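Local coordinates for angiotensin-converting enzyme (Anopheles gambiae, PDB 6S1Y), which probably cleaves peptides as a zinc-dependent metallopeptidase of the angiotensin-converting enzyme family, in a mosquito, at residues V355-E358 / L359-Q363; G293-F296 / F297-L300; Q307-W310 / D311-L315. All blocks are in the same frame, centred on the assembly; numbering follows the deposited sequence.

Interaction 1 (V355-E358 / L359-Q363). With ZN (zinc ion), chain G; KSN ((2~{S})-2-[[(4~{S})-4-azanyl-5-oxidanyl-5-oxidanylidene-pentanoyl]amino]pentanedioic acid), chain H.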
ATOM      1  N   VAL A 355       9.862   5.876   2.852  1.00 42.59           N
ATOM      2  CA  VAL A 355       9.877   7.046   3.730  1.00 43.59           C
ATOM      3  C   VAL A 355       8.853   8.064   3.262  1.00 40.89           C
ATOM      4  O   VAL A 355       7.986   8.503   4.027  1.00 42.10           O
ATOM      5  CB  VAL A 355      11.296   7.641   3.799  1.00 44.39           C
ATOM      6  CG1 VAL A 355      11.301   9.020   4.446  1.00 44.85           C
ATOM      7  CG2 VAL A 355      12.216   6.696   4.589  1.00 41.48           C
ATOM      8  N   HIS A 356       8.907   8.416   1.979  1.00 42.58           N
ATOM      9  CA  HIS A 356       7.965   9.383   1.429  1.00 44.17           C
ATOM     10  C   HIS A 356       6.526   8.883   1.497  1.00 43.64           C
ATOM     11  O   HIS A 356       5.619   9.651   1.831  1.00 44.64           O
ATOM     12  CB  HIS A 356       8.334   9.708  -0.014  1.00 45.34           C
ATOM     13  CG  HIS A 356       9.550  10.563  -0.136  1.00 45.75           C
ATOM     14  ND1 HIS A 356      10.822  10.048  -0.074  1.00 47.72           N
ATOM     15  CD2 HIS A 356       9.690  11.901  -0.291  1.00 47.43           C
ATOM     16  CE1 HIS A 356      11.697  11.030  -0.193  1.00 51.49           C
ATOM     17  NE2 HIS A 356      11.034  12.163  -0.329  1.00 50.18           N
ATOM     18  N   HIS A 357       6.284   7.614   1.155  1.00 43.69           N
ATOM     19  CA  HIS A 357       4.926   7.074   1.260  1.00 44.66           C
ATOM     20  C   HIS A 357       4.363   7.329   2.653  1.00 43.76           C
ATOM     21  O   HIS A 357       3.244   7.836   2.813  1.00 43.51           O
ATOM     22  CB  HIS A 357       4.914   5.567   0.948  1.00 42.99           C
ATOM     23  CG  HIS A 357       3.583   4.909   1.174  1.00 44.56           C
ATOM     24  ND1 HIS A 357       2.614   4.827   0.196  1.00 45.56           N
ATOM     25  CD2 HIS A 357       3.055   4.318   2.275  1.00 44.40           C
ATOM     26  CE1 HIS A 357       1.548   4.215   0.684  1.00 44.74           C
ATOM     27  NE2 HIS A 357       1.791   3.892   1.942  1.00 44.41           N
ATOM     28  N   GLU A 358       5.140   6.967   3.680  1.00 43.03           N
ATOM     29  CA  GLU A 358       4.679   7.114   5.059  1.00 44.26           C
ATOM     30  C   GLU A 358       4.540   8.586   5.457  1.00 43.83           C
ATOM     31  O   GLU A 358       3.562   8.966   6.113  1.00 44.27           O
ATOM     32  CB  GLU A 358       5.642   6.380   5.992  1.00 43.98           C
ATOM     33  CG  GLU A 358       5.784   4.884   5.722  1.00 43.20           C
ATOM     34  CD  GLU A 358       4.464   4.132   5.811  1.00 44.95           C
ATOM     35  OE1 GLU A 358       3.550   4.607   6.514  1.00 45.17           O
ATOM     36  OE2 GLU A 358       4.331   3.061   5.165  1.00 46.00           O
ATOM     37  N   LEU A 359       5.486   9.437   5.050  1.00 43.73           N
ATOM     38  CA  LEU A 359       5.389  10.851   5.403  1.00 44.90           C
ATOM     39  C   LEU A 359       4.201  11.499   4.727  1.00 46.43           C
ATOM     40  O   LEU A 359       3.728  12.534   5.203  1.00 45.80           O
ATOM     41  CB  LEU A 359       6.654  11.629   5.017  1.00 46.81           C
ATOM     42  CG  LEU A 359       7.882  11.441   5.901  1.00 45.74           C
ATOM     43  CD1 LEU A 359       9.141  12.055   5.268  1.00 47.09           C
ATOM     44  CD2 LEU A 359       7.646  12.038   7.291  1.00 47.05           C
ATOM     45  N   GLY A 360       3.724  10.917   3.623  1.00 45.40           N
ATOM     46  CA  GLY A 360       2.503  11.408   3.012  1.00 44.76           C
ATOM     47  C   GLY A 360       1.289  11.139   3.875  1.00 45.18           C
ATOM     48  O   GLY A 360       0.376  11.966   3.946  1.00 43.68           O
ATOM     49  N   HIS A 361       1.250   9.962   4.516  1.00 45.24           N
ATOM     50  CA  HIS A 361       0.226   9.683   5.522  1.00 45.52           C
ATOM     51  C   HIS A 361       0.289  10.727   6.645  1.00 45.87           C
ATOM     52  O   HIS A 361      -0.725  11.326   7.017  1.00 44.84           O
ATOM     53  CB  HIS A 361       0.415   8.269   6.113  1.00 44.53           C
ATOM     54  CG  HIS A 361      -0.010   7.133   5.220  1.00 44.93           C
ATOM     55  ND1 HIS A 361      -1.244   7.079   4.609  1.00 46.07           N
ATOM     56  CD2 HIS A 361       0.612   5.969   4.908  1.00 44.28           C
ATOM     57  CE1 HIS A 361      -1.350   5.947   3.935  1.00 45.46           C
ATOM     58  NE2 HIS A 361      -0.236   5.259   4.095  1.00 46.62           N
ATOM     59  N   ILE A 362       1.490  10.957   7.194  1.00 45.15           N
ATOM     60  CA  ILE A 362       1.648  11.921   8.281  1.00 47.04           C
ATOM     61  C   ILE A 362       1.132  13.294   7.856  1.00 48.88           C
ATOM     62  O   ILE A 362       0.325  13.915   8.554  1.00 48.41           O
ATOM     63  CB  ILE A 362       3.117  12.005   8.731  1.00 46.35           C
ATOM     64  CG1 ILE A 362       3.590  10.682   9.324  1.00 43.72           C
ATOM     65  CG2 ILE A 362       3.279  13.131   9.756  1.00 47.42           C
ATOM     66  CD1 ILE A 362       2.879  10.269  10.582  1.00 46.03           C
ATOM     67  N   GLN A 363       1.581  13.778   6.691  1.00 49.08           N
ATOM     68  CA  GLN A 363       1.150  15.085   6.212  1.00 47.73           C
ATOM     69  C   GLN A 363      -0.365  15.150   6.100  1.00 49.68           C
ATOM     70  O   GLN A 363      -0.978  16.176   6.407  1.00 51.87           O
ATOM     71  CB  GLN A 363       1.795  15.384   4.865  1.00 48.01           C
ATOM     72  CG  GLN A 363       1.441  16.753   4.304  1.00 52.49           C
ATOM     73  CD  GLN A 363       2.000  17.898   5.147  1.00 52.77           C
ATOM     74  OE1 GLN A 363       1.359  18.945   5.283  1.00 53.40           O
ATOM     75  NE2 GLN A 363       3.199  17.702   5.706  1.00 49.68           N
TER
HETATM   76 ZN    ZN G 709       0.184   3.576   3.092  1.00 45.32          ZN
HETATM   77  C10 KSN H 710      -1.223  -0.280   8.165  0.62 54.97           C
HETATM   78  C13 KSN H 710       0.951   1.665   4.545  0.62 46.66           C
HETATM   79  C17 KSN H 710       3.140  -2.970   0.481  0.62 46.93           C
HETATM   80  C02 KSN H 710       3.048  -1.469   0.180  0.62 47.60           C
HETATM   81  C03 KSN H 710       2.478  -0.594   1.306  0.62 46.92           C
HETATM   82  C04 KSN H 710       2.524  -1.163   2.714  0.62 46.80           C
HETATM   83  C05 KSN H 710       3.337  -0.331   3.740  0.62 48.20           C
HETATM   84  C07 KSN H 710       1.276   0.286   5.170  0.62 48.54           C
HETATM   85  C08 KSN H 710       0.830   0.152   6.621  0.62 49.29           C
HETATM   86  C09 KSN H 710      -0.702   0.157   6.782  0.62 50.71           C
HETATM   87  N01 KSN H 710       2.227  -1.240  -1.014  0.62 47.77           N
HETATM   88  N06 KSN H 710       2.724   0.292   4.922  0.62 47.43           N
HETATM   89  O11 KSN H 710      -0.465  -0.943   8.939  0.62 55.14           O
HETATM   90  O12 KSN H 710      -2.412   0.000   8.543  0.62 56.73           O
HETATM   91  O14 KSN H 710       1.775   2.605   4.716  0.62 46.20           O
HETATM   92  O15 KSN H 710      -0.067   1.858   3.854  0.62 46.88           O
HETATM   93  O16 KSN H 710       4.522  -0.247   3.609  0.62 47.41           O
HETATM   94  O18 KSN H 710       4.179  -3.389   1.059  0.62 47.97           O
HETATM   95  O19 KSN H 710       2.252  -3.813   0.183  0.62 44.86           O
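His-357 and His-361, one turn apart on a buried part of helix 349-368, both grip the catalytic zinc of this metallopeptidase, in a local contact along the HExxH zinc-binding helix. NE2 of His-357 and NE2 of His-361 each lie 2.0 Å from the zinc ion, and their rings stand at 90° to one another. A histidine suits each place because one ring nitrogen can bind metal while the other is held: ND1 of His-357 bonds to Asp-389 and ND1 of His-361 to His-384. The ring of His-357 reaches the ion with CG anti to the backbone N (chi1 174°), whereas His-361 carries CG beside its own N. Glu-385 and a carboxylate of the bound gamma-linked diglutamate (KSN) complete the zinc site, KSN O15 lying 1.9 Å and KSN O14 2.5 Å from the zinc ion. Glu-358, whose chain bends at chi2, brings OE2 within 2.6 Å of KSN O14; OE2 also accepts a weak hydrogen bond from KSN N06. On the helix side turned from the metal, Val-355 CG1 lies alongside Leu-359 CD1 at 3.8 Å. Leu-359 and Val-355 pack on helix 286-299, while Glu-358 and Ile-362 rest against strands 329-332 and 339-342.

Interaction 2 (G293-F296 / F297-L300)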
ATOM      1  N   GLY A 293      12.583  14.078   3.395  1.00 49.12           N
ATOM      2  CA  GLY A 293      11.167  14.044   3.075  1.00 49.55           C
ATOM      3  C   GLY A 293      10.406  15.184   3.731  1.00 51.47           C
ATOM      4  O   GLY A 293       9.454  15.721   3.155  1.00 51.04           O
ATOM      5  N   ASP A 294      10.804  15.553   4.957  1.00 51.25           N
ATOM      6  CA  ASP A 294      10.278  16.753   5.603  1.00 52.19           C
ATOM      7  C   ASP A 294      10.546  17.987   4.749  1.00 51.61           C
ATOM      8  O   ASP A 294       9.648  18.801   4.510  1.00 51.38           O
ATOM      9  CB  ASP A 294      10.923  16.906   6.994  1.00 51.14           C
ATOM     10  CG  ASP A 294      10.168  17.881   7.907  1.00 53.90           C
ATOM     11  OD1 ASP A 294       9.024  18.265   7.588  1.00 53.91           O
ATOM     12  OD2 ASP A 294      10.739  18.264   8.962  1.00 57.72           O
ATOM     13  N   ASP A 295      11.780  18.114   4.250  1.00 51.50           N
ATOM     14  CA  ASP A 295      12.147  19.264   3.421  1.00 53.97           C
ATOM     15  C   ASP A 295      11.300  19.355   2.159  1.00 53.55           C
ATOM     16  O   ASP A 295      10.926  20.451   1.728  1.00 53.20           O
ATOM     17  CB  ASP A 295      13.621  19.189   3.032  1.00 53.69           C
ATOM     18  CG  ASP A 295      14.029  20.315   2.092  1.00 63.61           C
ATOM     19  OD1 ASP A 295      14.113  21.487   2.554  1.00 67.64           O
ATOM     20  OD2 ASP A 295      14.266  20.040   0.891  1.00 63.12           O
ATOM     21  N   PHE A 296      11.008  18.220   1.526  1.00 54.72           N
ATOM     22  CA  PHE A 296      10.204  18.266   0.309  1.00 52.42           C
ATOM     23  C   PHE A 296       8.825  18.838   0.619  1.00 50.74           C
ATOM     24  O   PHE A 296       8.344  19.741  -0.074  1.00 49.95           O
ATOM     25  CB  PHE A 296      10.118  16.873  -0.312  1.00 51.56           C
ATOM     26  CG  PHE A 296       9.761  16.879  -1.773  1.00 51.22           C
ATOM     27  CD1 PHE A 296       8.547  17.377  -2.200  1.00 49.66           C
ATOM     28  CD2 PHE A 296      10.636  16.368  -2.718  1.00 51.78           C
ATOM     29  CE1 PHE A 296       8.214  17.385  -3.532  1.00 51.24           C
ATOM     30  CE2 PHE A 296      10.303  16.369  -4.058  1.00 51.17           C
ATOM     31  CZ  PHE A 296       9.092  16.875  -4.463  1.00 51.20           C
ATOM     32  N   PHE A 297       8.192  18.357   1.693  1.00 51.95           N
ATOM     33  CA  PHE A 297       6.874  18.871   2.061  1.00 52.33           C
ATOM     34  C   PHE A 297       6.931  20.356   2.429  1.00 52.68           C
ATOM     35  O   PHE A 297       6.031  21.125   2.072  1.00 51.09           O
ATOM     36  CB  PHE A 297       6.297  18.059   3.223  1.00 52.38           C
ATOM     37  CG  PHE A 297       5.626  16.782   2.805  1.00 52.22           C
ATOM     38  CD1 PHE A 297       4.386  16.809   2.173  1.00 53.53           C
ATOM     39  CD2 PHE A 297       6.215  15.552   3.056  1.00 51.21           C
ATOM     40  CE1 PHE A 297       3.754  15.622   1.774  1.00 51.66           C
ATOM     41  CE2 PHE A 297       5.578  14.361   2.668  1.00 49.69           C
ATOM     42  CZ  PHE A 297       4.350  14.404   2.030  1.00 47.72           C
ATOM     43  N   THR A 298       7.971  20.780   3.157  1.00 52.08           N
ATOM     44  CA  THR A 298       8.079  22.203   3.495  1.00 54.37           C
ATOM     45  C   THR A 298       8.310  23.047   2.241  1.00 53.57           C
ATOM     46  O   THR A 298       7.729  24.131   2.102  1.00 53.39           O
ATOM     47  CB  THR A 298       9.188  22.444   4.524  1.00 52.77           C
ATOM     48  OG1 THR A 298      10.448  22.006   4.009  1.00 54.79           O
ATOM     49  CG2 THR A 298       8.900  21.680   5.817  1.00 52.94           C
ATOM     50  N   SER A 299       9.114  22.547   1.293  1.00 53.15           N
ATOM     51  CA  SER A 299       9.270  23.230   0.015  1.00 50.90           C
ATOM     52  C   SER A 299       7.942  23.460  -0.688  1.00 53.59           C
ATOM     53  O   SER A 299       7.869  24.301  -1.593  1.00 55.32           O
ATOM     54  CB  SER A 299      10.184  22.421  -0.906  1.00 53.58           C
ATOM     55  OG  SER A 299       9.422  21.466  -1.653  1.00 53.61           O
ATOM     56  N   LEU A 300       6.895  22.711  -0.329  1.00 53.86           N
ATOM     57  CA  LEU A 300       5.582  22.886  -0.939  1.00 54.81           C
ATOM     58  C   LEU A 300       4.655  23.763  -0.097  1.00 57.47           C
ATOM     59  O   LEU A 300       3.435  23.753  -0.317  1.00 56.03           O
ATOM     60  CB  LEU A 300       4.910  21.530  -1.181  1.00 57.36           C
ATOM     61  CG  LEU A 300       5.621  20.518  -2.087  1.00 57.00           C
ATOM     62  CD1 LEU A 300       4.942  19.152  -2.036  1.00 54.27           C
ATOM     63  CD2 LEU A 300       5.675  21.015  -3.519  1.00 55.55           C
TER
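Phe-296 and Leu-300 meet across the last turn of helix 286-299, a C-terminal helical turn in which hydroxyl groups fold back onto backbone carbonyls. The backbone bonds of the helix run regularly at first: Phe-297 N to Gly-293 O, Thr-298 N to Asp-294 O and Ser-299 N to Asp-295 O. At Leu-300 the pattern frays, for its N makes a weak bond to Phe-296 O and a shorter one, of 3.0 Å, to Phe-297 O.

Apolar packing occupies the buried side. Phe-296 CE1 meets Leu-300 CD1 at 4.0 Å, the methyl lying at the ring edge, and the same ring packs on helix 381-395. Phe-297 packs on Leu-359 and Gln-363 of helix 349-368 and also on Leu-391 of helix 381-395, with CD2 only 3.2 Å from Gly-293 O; the missing side chain of Gly-293 leaves its backbone accessible to Leu-359.

The carboxylates find their polar partners outside the turn: Asp-294 OD1 accepts from Leu-305 N, and Asp-295 OD2 hydrogen-bonds to Tyr-533 OH. Two side-chain hydroxyls, of Thr-298 and Ser-299, add to the backbone network. Small hydroxyl residues suit these positions because their short arms reach the preceding turn. Thr-298 OG1 sits between its own backbone N and carbonyl carbon (chi1 60°), which turns it back to Asp-295 O at 2.8 Å. That oxygen therefore has two donors, Thr-298 OG1 and Ser-299 N, arriving from the same face of its carbonyl plane. Ser-299 OG, also bonded to Gln-534 N, donates to Phe-296 O across 2.6 Å, tilted 15° from the carbonyl plane.

Interaction 3 (Q307-W310 / D311-L315)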
ATOM      1  N   GLN A 307       7.684  18.362  16.602  1.00 51.59           N
ATOM      2  CA  GLN A 307       8.718  17.728  17.418  1.00 50.72           C
ATOM      3  C   GLN A 307       8.222  16.422  18.029  1.00 48.35           C
ATOM      4  O   GLN A 307       9.001  15.485  18.210  1.00 50.48           O
ATOM      5  CB  GLN A 307       9.192  18.703  18.515  1.00 50.35           C
ATOM      6  CG  GLN A 307      10.315  18.167  19.380  1.00 47.22           C
ATOM      7  CD  GLN A 307      11.603  18.008  18.607  1.00 53.14           C
ATOM      8  OE1 GLN A 307      11.912  18.812  17.712  1.00 55.42           O
ATOM      9  NE2 GLN A 307      12.358  16.953  18.922  1.00 52.77           N
ATOM     10  N   THR A 308       6.941  16.352  18.390  1.00 50.26           N
ATOM     11  CA  THR A 308       6.380  15.086  18.869  1.00 52.47           C
ATOM     12  C   THR A 308       6.704  13.938  17.901  1.00 52.55           C
ATOM     13  O   THR A 308       7.050  12.823  18.325  1.00 52.38           O
ATOM     14  CB  THR A 308       4.868  15.224  19.052  1.00 54.07           C
ATOM     15  OG1 THR A 308       4.598  16.224  20.044  1.00 57.86           O
ATOM     16  CG2 THR A 308       4.253  13.920  19.510  1.00 56.22           C
ATOM     17  N   PHE A 309       6.645  14.204  16.595  1.00 49.11           N
ATOM     18  CA  PHE A 309       6.967  13.170  15.622  1.00 48.87           C
ATOM     19  C   PHE A 309       8.375  12.622  15.830  1.00 49.51           C
ATOM     20  O   PHE A 309       8.585  11.400  15.798  1.00 47.89           O
ATOM     21  CB  PHE A 309       6.836  13.703  14.194  1.00 49.17           C
ATOM     22  CG  PHE A 309       7.376  12.762  13.175  1.00 48.97           C
ATOM     23  CD1 PHE A 309       8.726  12.770  12.855  1.00 49.43           C
ATOM     24  CD2 PHE A 309       6.547  11.826  12.573  1.00 47.40           C
ATOM     25  CE1 PHE A 309       9.237  11.872  11.931  1.00 49.83           C
ATOM     26  CE2 PHE A 309       7.051  10.930  11.640  1.00 48.21           C
ATOM     27  CZ  PHE A 309       8.393  10.947  11.321  1.00 48.84           C
ATOM     28  N   TRP A 310       9.369  13.516  15.991  1.00 47.89           N
ATOM     29  CA  TRP A 310      10.748  13.076  16.173  1.00 48.82           C
ATOM     30  C   TRP A 310      10.963  12.404  17.528  1.00 50.21           C
ATOM     31  O   TRP A 310      11.803  11.503  17.640  1.00 48.07           O
ATOM     32  CB  TRP A 310      11.716  14.258  16.021  1.00 49.88           C
ATOM     33  CG  TRP A 310      11.689  14.884  14.661  1.00 48.81           C
ATOM     34  CD1 TRP A 310      11.111  16.069  14.312  1.00 48.43           C
ATOM     35  CD2 TRP A 310      12.244  14.340  13.462  1.00 48.77           C
ATOM     36  NE1 TRP A 310      11.285  16.306  12.971  1.00 49.80           N
ATOM     37  CE2 TRP A 310      11.969  15.250  12.422  1.00 49.84           C
ATOM     38  CE3 TRP A 310      12.940  13.159  13.161  1.00 46.02           C
ATOM     39  CZ2 TRP A 310      12.370  15.019  11.104  1.00 50.31           C
ATOM     40  CZ3 TRP A 310      13.344  12.943  11.871  1.00 46.60           C
ATOM     41  CH2 TRP A 310      13.062  13.867  10.849  1.00 46.46           C
ATOM     42  N   ASP A 311      10.232  12.833  18.567  1.00 51.83           N
ATOM     43  CA  ASP A 311      10.466  12.286  19.904  1.00 53.36           C
ATOM     44  C   ASP A 311       9.991  10.844  19.994  1.00 51.78           C
ATOM     45  O   ASP A 311      10.688   9.983  20.529  1.00 51.41           O
ATOM     46  CB  ASP A 311       9.734  13.094  20.977  1.00 53.92           C
ATOM     47  CG  ASP A 311      10.281  14.495  21.152  1.00 56.75           C
ATOM     48  OD1 ASP A 311      11.491  14.731  20.874  1.00 56.72           O
ATOM     49  OD2 ASP A 311       9.469  15.359  21.583  1.00 56.59           O
ATOM     50  N   LYS A 312       8.787  10.575  19.476  1.00 51.89           N
ATOM     51  CA  LYS A 312       8.070   9.334  19.729  1.00 51.87           C
ATOM     52  C   LYS A 312       8.064   8.363  18.552  1.00 49.26           C
ATOM     53  O   LYS A 312       7.628   7.224  18.720  1.00 48.19           O
ATOM     54  CB  LYS A 312       6.620   9.665  20.137  1.00 52.98           C
ATOM     55  CG  LYS A 312       6.526  10.517  21.407  1.00 58.05           C
ATOM     56  CD  LYS A 312       5.087  10.918  21.717  1.00 61.56           C
ATOM     57  CE  LYS A 312       4.997  11.708  23.028  1.00 66.79           C
ATOM     58  NZ  LYS A 312       3.638  12.307  23.258  1.00 71.52           N
ATOM     59  N   SER A 313       8.549   8.762  17.379  1.00 49.25           N
ATOM     60  CA  SER A 313       8.608   7.852  16.245  1.00 46.26           C
ATOM     61  C   SER A 313       9.713   6.820  16.412  1.00 47.08           C
ATOM     62  O   SER A 313      10.698   7.033  17.117  1.00 49.08           O
ATOM     63  CB  SER A 313       8.823   8.609  14.937  1.00 46.72           C
ATOM     64  OG  SER A 313       7.623   9.265  14.532  1.00 46.98           O
ATOM     65  N   ILE A 314       9.510   5.671  15.770  1.00 47.42           N
ATOM     66  CA  ILE A 314      10.497   4.597  15.688  1.00 44.93           C
ATOM     67  C   ILE A 314      10.939   4.522  14.228  1.00 46.38           C
ATOM     68  O   ILE A 314      10.172   4.057  13.369  1.00 46.41           O
ATOM     69  CB  ILE A 314       9.900   3.264  16.160  1.00 44.98           C
ATOM     70  CG1 ILE A 314       9.416   3.354  17.614  1.00 45.85           C
ATOM     71  CG2 ILE A 314      10.905   2.152  16.000  1.00 46.87           C
ATOM     72  CD1 ILE A 314       8.714   2.072  18.097  1.00 47.26           C
ATOM     73  N   LEU A 315      12.172   4.943  13.938  1.00 44.32           N
ATOM     74  CA  LEU A 315      12.658   5.081  12.568  1.00 44.46           C
ATOM     75  C   LEU A 315      13.792   4.133  12.217  1.00 45.36           C
ATOM     76  O   LEU A 315      14.297   4.199  11.095  1.00 46.70           O
ATOM     77  CB  LEU A 315      13.144   6.515  12.312  1.00 46.25           C
ATOM     78  CG  LEU A 315      12.251   7.641  12.820  1.00 46.12           C
ATOM     79  CD1 LEU A 315      12.861   8.997  12.487  1.00 49.71           C
ATOM     80  CD2 LEU A 315      10.872   7.551  12.220  1.00 46.52           C
TER
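Phe-309 and Ser-313 form the close-packed part of this local contact, at the end of the short helix 307-312. Ser-313 OG lies over one face of the Phe-309 ring, 3.3 Å above its plane and displaced toward the rim. From there it donates to Phe-309 O at 2.7 Å, and Ser-313 N reaches the same oxygen at 3.1 Å, so two bonds from one residue hold this carbonyl near the end of the helix. A serine suits the place: its short side chain puts a hydroxyl within reach of that carbonyl, and the hydroxyl also hydrogen-bonds with Ile-341 N on the neighbouring strand. The ring of Trp-310 adds to the packing, Phe-309 CD1 standing 3.9 Å above the plane of the Trp-310 ring, over its centre, while Leu-315 CD1 touches Trp-310 CZ3.

This is a helix C-terminus: Ser-313 is the first residue to leave helical angles, and the chain then runs on beside strand 339-342, where Ile-314 makes backbone bonds with Ile-341 and Gln-343.

The solvent side is looser and polar. Gln-307, bent at chi2 (68°), sends NE2 to Asp-311 OD1 at 3.1 Å; the oxygen lies in the amide plane, yet the amide meets the carboxylate from above, 43° out of its plane. Gln-307, Asp-311 and Lys-312, polar or charged, suit this exposed side. Thr-308 CG2 brushes the extended Lys-312 chain at CD, 3.8 Å away.

In the fold
Along the chain the order is interaction 2, interaction 3, interaction 1, on helices 286-299, 307-312 and 349-368. Interactions 2 and 3 lie on successive helices with centres about 17 Å apart, and each meets the zinc helix of interaction 1, whose centre is about 11 Å from that of interaction 2 and about 13 Å from that of interaction 3. Phe-297 packs against Gly-360 and Gln-363, and Leu-359 against Gly-293, while Phe-309 touches Leu-359 and Ile-362. Asp-294 and Trp-310 join the two outer contacts directly. Apolar side chains of both earlier helices thus pack against the helix that carries the metal-binding histidines, backing the active site with aromatic residues.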